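Putative PhosphatidylEthanolamine-Binding Protein (PEBP) (PDB 3N08) is of unproven function but, as a bacterial homologue of phosphatidylethanolamine-binding proteins and Raf kinase inhibitor protein, probably binds anionic or phosphorylated ligands. Local coordinates at residues L32-V37 with S76-G81; V45-D50 with Y113-D118; W66-L71 with A82-V87. All coordinates share one frame; numbering follows the deposited sequence. Where two conformers were deposited one is given.

Contact 1: L32-V37 with S76-G81; sequences LSFSDV and SNLAEG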
loop_
_atom_site.group_PDB
_atom_site.type_symbol
_atom_site.label_atom_id
_atom_site.label_comp_id
_atom_site.label_asym_id
_atom_site.label_seq_id
_atom_site.Cartn_x
_atom_site.Cartn_y
_atom_site.Cartn_z
ATOM N N LEU B 32 0.570 -13.380 -4.534
ATOM C CA LEU B 32 0.854 -12.125 -3.855
ATOM C C LEU B 32 1.898 -11.357 -4.613
ATOM O O LEU B 32 2.789 -11.950 -5.223
ATOM C CB LEU B 32 1.402 -12.406 -2.463
ATOM C CG LEU B 32 0.442 -13.133 -1.516
ATOM C CD1 LEU B 32 1.197 -13.600 -0.272
ATOM C CD2 LEU B 32 -0.695 -12.198 -1.110
ATOM N N SER B 33 1.799 -10.035 -4.572
ATOM C CA SER B 33 2.746 -9.130 -5.230
ATOM C C SER B 33 3.300 -8.132 -4.246
ATOM O O SER B 33 2.557 -7.518 -3.465
ATOM C CB SER B 33 2.069 -8.338 -6.341
ATOM O OG SER B 33 1.651 -9.200 -7.387
ATOM N N PHE B 34 4.606 -7.963 -4.282
ATOM C CA PHE B 34 5.309 -6.983 -3.483
ATOM C C PHE B 34 5.758 -5.882 -4.433
ATOM O O PHE B 34 6.295 -6.169 -5.515
ATOM C CB PHE B 34 6.545 -7.609 -2.835
ATOM C CG PHE B 34 6.244 -8.769 -1.927
ATOM C CD1 PHE B 34 6.014 -10.037 -2.447
ATOM C CD2 PHE B 34 6.183 -8.604 -0.555
ATOM C CE1 PHE B 34 5.737 -11.116 -1.602
ATOM C CE2 PHE B 34 5.935 -9.674 0.283
ATOM C CZ PHE B 34 5.699 -10.925 -0.237
ATOM N N SER B 35 5.533 -4.629 -4.091
ATOM C CA SER B 35 6.063 -3.581 -4.937
ATOM C C SER B 35 6.427 -2.375 -4.104
ATOM O O SER B 35 6.069 -2.263 -2.932
ATOM C CB SER B 35 5.076 -3.216 -6.039
ATOM O OG SER B 35 3.909 -2.642 -5.483
ATOM N N ASP B 36 7.185 -1.491 -4.718
ATOM C CA ASP B 36 7.687 -0.288 -4.066
ATOM C C ASP B 36 8.507 -0.643 -2.819
ATOM O O ASP B 36 8.467 0.036 -1.805
ATOM C CB ASP B 36 6.555 0.702 -3.719
ATOM C CG ASP B 36 5.759 1.135 -4.926
ATOM O OD1 ASP B 36 6.339 1.195 -6.025
ATOM O OD2 ASP B 36 4.562 1.458 -4.767
ATOM N N VAL B 37 9.262 -1.728 -2.902
ATOM C CA VAL B 37 10.123 -2.129 -1.802
ATOM C C VAL B 37 11.305 -1.150 -1.720
ATOM O O VAL B 37 11.924 -0.860 -2.739
ATOM C CB VAL B 37 10.647 -3.593 -1.996
ATOM C CG1 VAL B 37 11.597 -3.983 -0.888
ATOM C CG2 VAL B 37 9.490 -4.580 -2.097
ATOM N N SER B 76 9.185 -9.664 -6.340
ATOM C CA SER B 76 8.022 -9.153 -7.095
ATOM C C SER B 76 6.751 -9.983 -6.877
ATOM O O SER B 76 5.933 -9.644 -6.036
ATOM C CB SER B 76 8.352 -9.031 -8.583
ATOM O OG SER B 76 7.449 -8.153 -9.228
ATOM N N ASN B 77 6.572 -11.073 -7.609
ATOM C CA ASN B 77 5.383 -11.898 -7.406
ATOM C C ASN B 77 5.706 -13.254 -6.771
ATOM O O ASN B 77 6.792 -13.817 -6.970
ATOM C CB ASN B 77 4.646 -12.064 -8.744
ATOM C CG ASN B 77 3.407 -12.951 -8.640
ATOM O OD1 ASN B 77 2.401 -12.588 -8.014
ATOM N ND2 ASN B 77 3.467 -14.110 -9.282
ATOM N N LEU B 78 4.779 -13.739 -5.956
ATOM C CA LEU B 78 4.677 -15.154 -5.661
ATOM C C LEU B 78 3.419 -15.652 -6.359
ATOM O O LEU B 78 2.310 -15.224 -6.033
ATOM C CB LEU B 78 4.561 -15.403 -4.162
ATOM C CG LEU B 78 5.746 -14.940 -3.308
ATOM C CD1 LEU B 78 5.444 -15.154 -1.837
ATOM C CD2 LEU B 78 7.033 -15.679 -3.709
ATOM N N ALA B 79 3.589 -16.546 -7.323
ATOM C CA ALA B 79 2.449 -17.089 -8.027
ATOM C C ALA B 79 1.710 -18.069 -7.120
ATOM O O ALA B 79 2.244 -18.520 -6.098
ATOM C CB ALA B 79 2.897 -17.785 -9.299
ATOM N N GLU B 80 0.478 -18.386 -7.470
ATOM C CA GLU B 80 -0.321 -19.272 -6.633
ATOM C C GLU B 80 0.391 -20.617 -6.531
ATOM O O GLU B 80 0.909 -21.136 -7.515
ATOM C CB GLU B 80 -1.739 -19.437 -7.196
ATOM C CG GLU B 80 -1.806 -20.104 -8.554
ATOM C CD GLU B 80 -3.230 -20.274 -9.070
ATOM O OE1 GLU B 80 -4.136 -19.546 -8.616
ATOM O OE2 GLU B 80 -3.429 -21.151 -9.941
ATOM N N GLY B 81 0.474 -21.143 -5.312
ATOM C CA GLY B 81 1.095 -22.438 -5.084
ATOM C C GLY B 81 2.552 -22.524 -5.517
ATOM O O GLY B 81 3.100 -23.607 -5.662
HETATM O O HOH W 1 4.998 -6.737 -8.172
#
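Leu32 and Leu78 face each other as an antiparallel hydrogen-bonded pair, at one end of a short beta ladder in the smaller, three-stranded sheet of this PEBP-family fold. Two bonds close the pair. Leu32 N gives its hydrogen to Leu78 O at 2.9 Å, and Leu78 N reaches Leu32 O at 2.8 Å. One step on, Ser33 and Asn77 form the non-hydrogen-bonded pair, where the strands close to 4.4 Å between Ser33 CA and Asn77 CA. The third bond, from Phe34 N to Ser76 O, is the straightest of the set, with an N-H...O angle of 174°. Ser76 O also receives the CA-H of Ser33, so one carbonyl takes both an amide and a weaker C-H donor from strand 32-35.

Ser76 O also lies in the plane of the Phe34 ring, at its edge, 3.6 Å from Phe34 CD1. The ring owes this place to a CG anti to its carbonyl carbon (chi1 -60°), which swings it back along the strand so that CE1 meets Leu78 CD1. The aromatic and the leucine thus pack together on the buried side of the ladder, whereas Ser33 and Asn77 project from the other face.

Farther out, Leu32 rests on Leu46 and Phe112, and Phe34 on Leu44 and Ala114, so the apolar side of this sheet is laid against strands 43-50 and 108-117. On its other edge strand 32-35 pairs with strand 5-7 through Ser33 and Thr7. Beside the Phe34-Ser76 pair a water donates to Phe34 O at 3.0 Å, and in one of the two modelled conformers of Ser76 its OG completes a bridge through that water.

Contact 2: V45-D50 with Y113-D118; sequences VLIVED and YAYALD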
loop_
_atom_site.group_PDB
_atom_site.type_symbol
_atom_site.label_atom_id
_atom_site.label_comp_id
_atom_site.label_asym_id
_atom_site.label_seq_id
_atom_site.Cartn_x
_atom_site.Cartn_y
_atom_site.Cartn_z
ATOM N N VAL B 45 9.944 -10.340 4.519
ATOM C CA VAL B 45 9.260 -11.278 5.397
ATOM C C VAL B 45 7.758 -11.203 5.153
ATOM O O VAL B 45 7.216 -10.104 4.954
ATOM C CB VAL B 45 9.525 -10.915 6.864
ATOM C CG1 VAL B 45 8.754 -11.826 7.813
ATOM C CG2 VAL B 45 11.029 -10.934 7.140
ATOM N N LEU B 46 7.100 -12.355 5.184
ATOM C CA LEU B 46 5.639 -12.452 5.089
ATOM C C LEU B 46 5.085 -13.241 6.268
ATOM O O LEU B 46 5.568 -14.329 6.552
ATOM C CB LEU B 46 5.280 -13.121 3.763
ATOM C CG LEU B 46 3.787 -13.396 3.557
ATOM C CD1 LEU B 46 2.995 -12.151 3.348
ATOM C CD2 LEU B 46 3.535 -14.361 2.412
ATOM N N ILE B 47 4.083 -12.685 6.953
ATOM C CA ILE B 47 3.389 -13.399 8.027
ATOM C C ILE B 47 1.895 -13.316 7.719
ATOM O O ILE B 47 1.373 -12.227 7.527
ATOM C CB ILE B 47 3.694 -12.812 9.409
ATOM C CG1 ILE B 47 5.186 -12.877 9.693
ATOM C CG2 ILE B 47 2.881 -13.536 10.499
ATOM C CD1 ILE B 47 5.603 -12.193 10.979
ATOM N N VAL B 48 1.210 -14.462 7.694
ATOM C CA VAL B 48 -0.224 -14.490 7.441
ATOM C C VAL B 48 -0.886 -15.078 8.660
ATOM O O VAL B 48 -0.505 -16.156 9.134
ATOM C CB VAL B 48 -0.566 -15.337 6.208
ATOM C CG1 VAL B 48 -2.041 -15.323 5.900
ATOM C CG2 VAL B 48 0.252 -14.886 5.003
ATOM N N GLU B 49 -1.891 -14.385 9.159
ATOM C CA GLU B 49 -2.536 -14.825 10.370
ATOM C C GLU B 49 -4.016 -14.519 10.407
ATOM O O GLU B 49 -4.512 -13.643 9.699
ATOM C CB GLU B 49 -1.841 -14.241 11.572
ATOM C CG GLU B 49 -1.840 -12.752 11.604
ATOM C CD GLU B 49 -0.938 -12.187 12.706
ATOM O OE1 GLU B 49 0.097 -12.811 13.025
ATOM O OE2 GLU B 49 -1.270 -11.124 13.267
ATOM N N ASP B 50 -4.704 -15.247 11.296
ATOM C CA ASP B 50 -6.161 -15.179 11.476
ATOM C C ASP B 50 -6.486 -14.816 12.929
ATOM O O ASP B 50 -6.367 -15.640 13.822
ATOM C CB ASP B 50 -6.742 -16.533 11.103
ATOM C CG ASP B 50 -8.269 -16.617 11.274
ATOM O OD1 ASP B 50 -8.931 -15.614 11.588
ATOM O OD2 ASP B 50 -8.794 -17.739 11.025
ATOM N N TYR B 113 0.935 -9.734 6.268
ATOM C CA TYR B 113 1.830 -8.652 6.642
ATOM C C TYR B 113 3.155 -8.855 5.939
ATOM O O TYR B 113 3.743 -9.924 6.039
ATOM C CB TYR B 113 2.068 -8.660 8.154
ATOM C CG TYR B 113 0.823 -8.415 8.966
ATOM C CD1 TYR B 113 0.201 -7.185 8.943
ATOM C CD2 TYR B 113 0.258 -9.408 9.735
ATOM C CE1 TYR B 113 -0.956 -6.941 9.701
ATOM C CE2 TYR B 113 -0.875 -9.169 10.501
ATOM C CZ TYR B 113 -1.471 -7.943 10.459
ATOM O OH TYR B 113 -2.618 -7.733 11.222
ATOM N N ALA B 114 3.639 -7.812 5.278
ATOM C CA ALA B 114 4.960 -7.834 4.695
ATOM C C ALA B 114 5.870 -6.876 5.454
ATOM O O ALA B 114 5.454 -5.783 5.880
ATOM C CB ALA B 114 4.909 -7.440 3.230
ATOM N N TYR B 115 7.119 -7.273 5.600
ATOM C CA TYR B 115 8.136 -6.468 6.254
ATOM C C TYR B 115 9.366 -6.444 5.359
ATOM O O TYR B 115 9.844 -7.489 4.967
ATOM C CB TYR B 115 8.521 -7.069 7.626
ATOM C CG TYR B 115 7.351 -7.379 8.536
ATOM C CD1 TYR B 115 6.655 -8.563 8.399
ATOM C CD2 TYR B 115 6.954 -6.511 9.536
ATOM C CE1 TYR B 115 5.591 -8.876 9.227
ATOM C CE2 TYR B 115 5.876 -6.833 10.374
ATOM C CZ TYR B 115 5.211 -8.015 10.203
ATOM O OH TYR B 115 4.147 -8.361 11.020
ATOM N N ALA B 116 9.904 -5.254 5.108
ATOM C CA ALA B 116 11.192 -5.112 4.442
ATOM C C ALA B 116 12.242 -4.904 5.520
ATOM O O ALA B 116 12.090 -4.039 6.394
ATOM C CB ALA B 116 11.185 -3.913 3.490
ATOM N N LEU B 117 13.308 -5.693 5.450
ATOM C CA LEU B 117 14.419 -5.604 6.408
ATOM C C LEU B 117 15.688 -5.102 5.733
ATOM O O LEU B 117 15.905 -5.361 4.543
ATOM C CB LEU B 117 14.726 -6.975 7.011
ATOM C CG LEU B 117 13.598 -7.831 7.550
ATOM C CD1 LEU B 117 14.201 -9.050 8.239
ATOM C CD2 LEU B 117 12.747 -7.053 8.519
ATOM N N ASP B 118 16.540 -4.431 6.501
ATOM C CA ASP B 118 17.849 -4.018 5.992
ATOM C C ASP B 118 18.962 -5.032 6.270
ATOM O O ASP B 118 20.150 -4.688 6.224
ATOM C CB ASP B 118 18.226 -2.656 6.566
ATOM C CG ASP B 118 18.308 -2.665 8.079
ATOM O OD1 ASP B 118 18.299 -3.733 8.729
ATOM O OD2 ASP B 118 18.450 -1.552 8.642
HETATM O O HOH W 2 -3.689 -9.997 12.570
#
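Val45 and Tyr115 exchange a reciprocal pair of backbone hydrogen bonds, and Ile47 and Tyr113 do the same two residues along, the regular pattern of an antiparallel ladder inside the large mixed sheet of the PEBP fold. The axes of segments 45-50 and 113-117 run 160° apart in direction, with a closest approach of 4.8 Å. All four amides of these pairs are thereby satisfied across the contact, within a narrow range from 2.8 Å for Tyr113 N to Ile47 O up to 2.9 Å for Val45 N to Tyr115 O. Two carbonyls do extra work: Val45 O also takes the CA-H of Ala114, and Tyr113 O that of Leu46. Ala114 O turns the other way, to the hydroxyl OG1 of Thr143 on strand 140-150.

Val45, Ile47, Tyr113 and Tyr115 share one face of the sheet. Val45 splits its branches, CG1 meeting Tyr115 CD1 while CG2 reaches Leu117 CD1 at 3.8 Å. Ile47 CD1 approaches Tyr115 CE1, and helix 129-136 covers Val45, Ile47 and Tyr115 with Leu132 and Met136.

Polar side chains meet at the Tyr113 end. Glu49 sets CG between its backbone N and carbonyl carbon (chi1 60°) and then extends, bringing the carboxylate to the edge of the Tyr113 ring with the two planes 85° apart. Its OE1 is held by a salt bridge to Lys129 NZ. The other oxygen, Glu49 OE2, lies 3.4 Å from Tyr113 CE2 and accepts a water hydrogen at 2.8 Å; that water, in the plane of the ring, is also hydrogen-bonded to Tyr113 OH at 2.8 Å.

Contact 3: W66-L71 with A82-V87; sequences WIVYNL and AQIFAV
Val87 lies alongside Tyr69, both side chains pointing the same way from an antiparallel hydrogen-bonded pair. The pairing is reciprocal: Tyr69 N donates to Val87 O at 2.8 Å, and Val87 N to Tyr69 O with an N-H...O angle of 164°.

Followed outward, the valine meets the tyrosine at every side-chain carbon. Val87 CB stands over one face of the ring, 3.8 Å from the Tyr69 centroid and 19° off the normal, which defines a CH-pi contact. Val87 CG1, anti to the backbone N (chi1 -175°), is carried toward the far end of the ring, 3.4 Å from Tyr69 CE1 and close to CZ and OH. The second branch, Val87 CG2, lies more loosely beside Tyr69 O and CZ. The ring itself is fixed at its tip, where the carbonyls of Glu124 and Ser122 share the single hydroxyl hydrogen of Tyr69 OH.

Preceding residues extend the seam. Ala86 CB touches Tyr69 O at 3.4 Å and Leu71 CD2 at 3.6 Å. Ile84 divides its contacts: CG2 meets Val68 CG1, while CD1 comes to the edge of the Trp66 indole at CZ2. Phe85 is the centre of an inverse gamma turn, and a water donates to both Phe85 O and Asn70 O.

Asn70 and Leu71 form a G1 beta bulge opposite Leu44, at the corner where strand 63-71 changes direction. That strand has 43-50 as its other neighbour, to which Trp66 and Val68 bond through the backbone, and Val87 begins strand 87-88 at the sheet's margin, while Leu132 of helix 129-136 packs on Tyr69 and Ile67.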
loop_
_atom_site.group_PDB
_atom_site.type_symbol
_atom_site.label_atom_id
_atom_site.label_comp_id
_atom_site.label_asym_id
_atom_site.label_seq_id
_atom_site.Cartn_x
_atom_site.Cartn_y
_atom_site.Cartn_z
ATOM N N TRP B 66 0.916 -18.821 7.757
ATOM C CA TRP B 66 2.086 -18.880 6.883
ATOM C C TRP B 66 3.154 -17.942 7.407
ATOM O O TRP B 66 2.860 -16.790 7.727
ATOM C CB TRP B 66 1.703 -18.468 5.456
ATOM C CG TRP B 66 2.582 -18.996 4.349
ATOM C CD1 TRP B 66 3.544 -19.951 4.435
ATOM C CD2 TRP B 66 2.515 -18.604 2.971
ATOM N NE1 TRP B 66 4.099 -20.169 3.176
ATOM C CE2 TRP B 66 3.478 -19.357 2.271
ATOM C CE3 TRP B 66 1.735 -17.683 2.270
ATOM C CZ2 TRP B 66 3.691 -19.209 0.883
ATOM C CZ3 TRP B 66 1.936 -17.547 0.894
ATOM C CH2 TRP B 66 2.906 -18.304 0.221
ATOM N N ILE B 67 4.395 -18.421 7.412
ATOM C CA ILE B 67 5.563 -17.609 7.646
ATOM C C ILE B 67 6.568 -17.866 6.532
ATOM O O ILE B 67 6.945 -19.024 6.269
ATOM C CB ILE B 67 6.208 -17.980 8.991
ATOM C CG1 ILE B 67 5.285 -17.573 10.146
ATOM C CG2 ILE B 67 7.593 -17.333 9.130
ATOM C CD1 ILE B 67 5.849 -17.882 11.526
ATOM N N VAL B 68 7.057 -16.771 5.965
ATOM C CA VAL B 68 8.141 -16.834 4.988
ATOM C C VAL B 68 9.124 -15.720 5.320
ATOM O O VAL B 68 8.726 -14.594 5.542
ATOM C CB VAL B 68 7.648 -16.625 3.545
ATOM C CG1 VAL B 68 8.797 -16.764 2.559
ATOM C CG2 VAL B 68 6.551 -17.617 3.203
ATOM N N TYR B 69 10.417 -16.020 5.348
ATOM C CA TYR B 69 11.382 -14.966 5.555
ATOM C C TYR B 69 12.597 -15.172 4.660
ATOM O O TYR B 69 12.773 -16.229 4.055
ATOM C CB TYR B 69 11.765 -14.826 7.043
ATOM C CG TYR B 69 12.679 -15.896 7.589
ATOM C CD1 TYR B 69 12.171 -17.075 8.117
ATOM C CD2 TYR B 69 14.053 -15.698 7.607
ATOM C CE1 TYR B 69 13.020 -18.044 8.635
ATOM C CE2 TYR B 69 14.893 -16.649 8.114
ATOM C CZ TYR B 69 14.374 -17.806 8.630
ATOM O OH TYR B 69 15.250 -18.736 9.134
ATOM N N ASN B 70 13.436 -14.141 4.586
ATOM C CA ASN B 70 14.575 -14.125 3.689
ATOM C C ASN B 70 14.173 -14.234 2.226
ATOM O O ASN B 70 14.930 -14.742 1.410
ATOM C CB ASN B 70 15.628 -15.159 4.091
ATOM C CG ASN B 70 16.543 -14.659 5.195
ATOM O OD1 ASN B 70 16.457 -13.502 5.644
ATOM N ND2 ASN B 70 17.432 -15.529 5.638
ATOM N N LEU B 71 12.995 -13.727 1.906
ATOM C CA LEU B 71 12.638 -13.536 0.512
ATOM C C LEU B 71 13.521 -12.480 -0.119
ATOM O O LEU B 71 13.903 -11.510 0.539
ATOM C CB LEU B 71 11.215 -13.042 0.417
ATOM C CG LEU B 71 10.132 -14.082 0.505
ATOM C CD1 LEU B 71 8.831 -13.392 0.882
ATOM C CD2 LEU B 71 9.993 -14.857 -0.819
ATOM N N ALA B 82 3.207 -21.393 -5.671
ATOM C CA ALA B 82 4.530 -21.424 -6.272
ATOM C C ALA B 82 5.602 -21.917 -5.310
ATOM O O ALA B 82 5.460 -21.920 -4.091
ATOM C CB ALA B 82 4.903 -20.050 -6.823
ATOM N N GLN B 83 6.709 -22.340 -5.902
ATOM C CA GLN B 83 7.878 -22.658 -5.109
ATOM C C GLN B 83 8.362 -21.398 -4.439
ATOM O O GLN B 83 8.357 -20.308 -5.014
ATOM C CB GLN B 83 9.021 -23.246 -5.929
ATOM C CG GLN B 83 10.197 -23.623 -5.015
ATOM C CD GLN B 83 11.308 -24.364 -5.720
ATOM O OE1 GLN B 83 11.173 -24.780 -6.874
ATOM N NE2 GLN B 83 12.423 -24.548 -5.015
ATOM N N ILE B 84 8.744 -21.544 -3.183
ATOM C CA ILE B 84 9.176 -20.419 -2.385
ATOM C C ILE B 84 10.696 -20.479 -2.259
ATOM O O ILE B 84 11.244 -21.386 -1.627
ATOM C CB ILE B 84 8.515 -20.466 -0.974
ATOM C CG1 ILE B 84 6.996 -20.425 -1.082
ATOM C CG2 ILE B 84 9.084 -19.369 -0.049
ATOM C CD1 ILE B 84 6.424 -19.242 -1.780
ATOM N N PHE B 85 11.394 -19.525 -2.887
ATOM C CA PHE B 85 12.853 -19.475 -2.840
ATOM C C PHE B 85 13.225 -18.564 -1.689
ATOM O O PHE B 85 13.660 -17.413 -1.878
ATOM C CB PHE B 85 13.415 -19.033 -4.205
ATOM C CG PHE B 85 13.059 -19.979 -5.315
ATOM C CD1 PHE B 85 13.815 -21.123 -5.538
ATOM C CD2 PHE B 85 11.967 -19.738 -6.130
ATOM C CE1 PHE B 85 13.465 -22.022 -6.549
ATOM C CE2 PHE B 85 11.619 -20.636 -7.151
ATOM C CZ PHE B 85 12.371 -21.774 -7.355
ATOM N N ALA B 86 12.996 -19.089 -0.486
ATOM C CA ALA B 86 13.152 -18.369 0.773
ATOM C C ALA B 86 12.930 -19.409 1.860
ATOM O O ALA B 86 12.770 -20.590 1.570
ATOM C CB ALA B 86 12.120 -17.243 0.881
ATOM N N VAL B 87 12.898 -18.994 3.115
ATOM C CA VAL B 87 12.747 -19.919 4.226
ATOM C C VAL B 87 11.306 -19.879 4.694
ATOM O O VAL B 87 10.747 -18.808 4.901
ATOM C CB VAL B 87 13.673 -19.546 5.398
ATOM C CG1 VAL B 87 13.587 -20.586 6.486
ATOM C CG2 VAL B 87 15.114 -19.364 4.905
HETATM O O HOH W 3 15.746 -15.835 -0.868
#

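Contacts 2 and 3 belong to one mixed sheet, in the order 108-117, 43-50, 63-71, 87-88, and meet where strands 43-50 and 63-71 are neighbours; Leu46 N to Val68 O, at 2.8 Å, is a probable hydrogen bond between them. Contact 1 lies in the separate three-stranded sheet and packs on both, meeting contact 3 with Leu32 CD1 4.2 Å from Trp66 CZ3 and Leu78 CD2 4.1 Å from Ile84 CD1. The three centres are about 11 to 12 Å apart. In sequence, both segments of contact 3 fall between the two strands of contact 2, while contact 1 alternates with each. The polypeptide therefore passes repeatedly between the two sheets, interlocking them around a shared apolar interior.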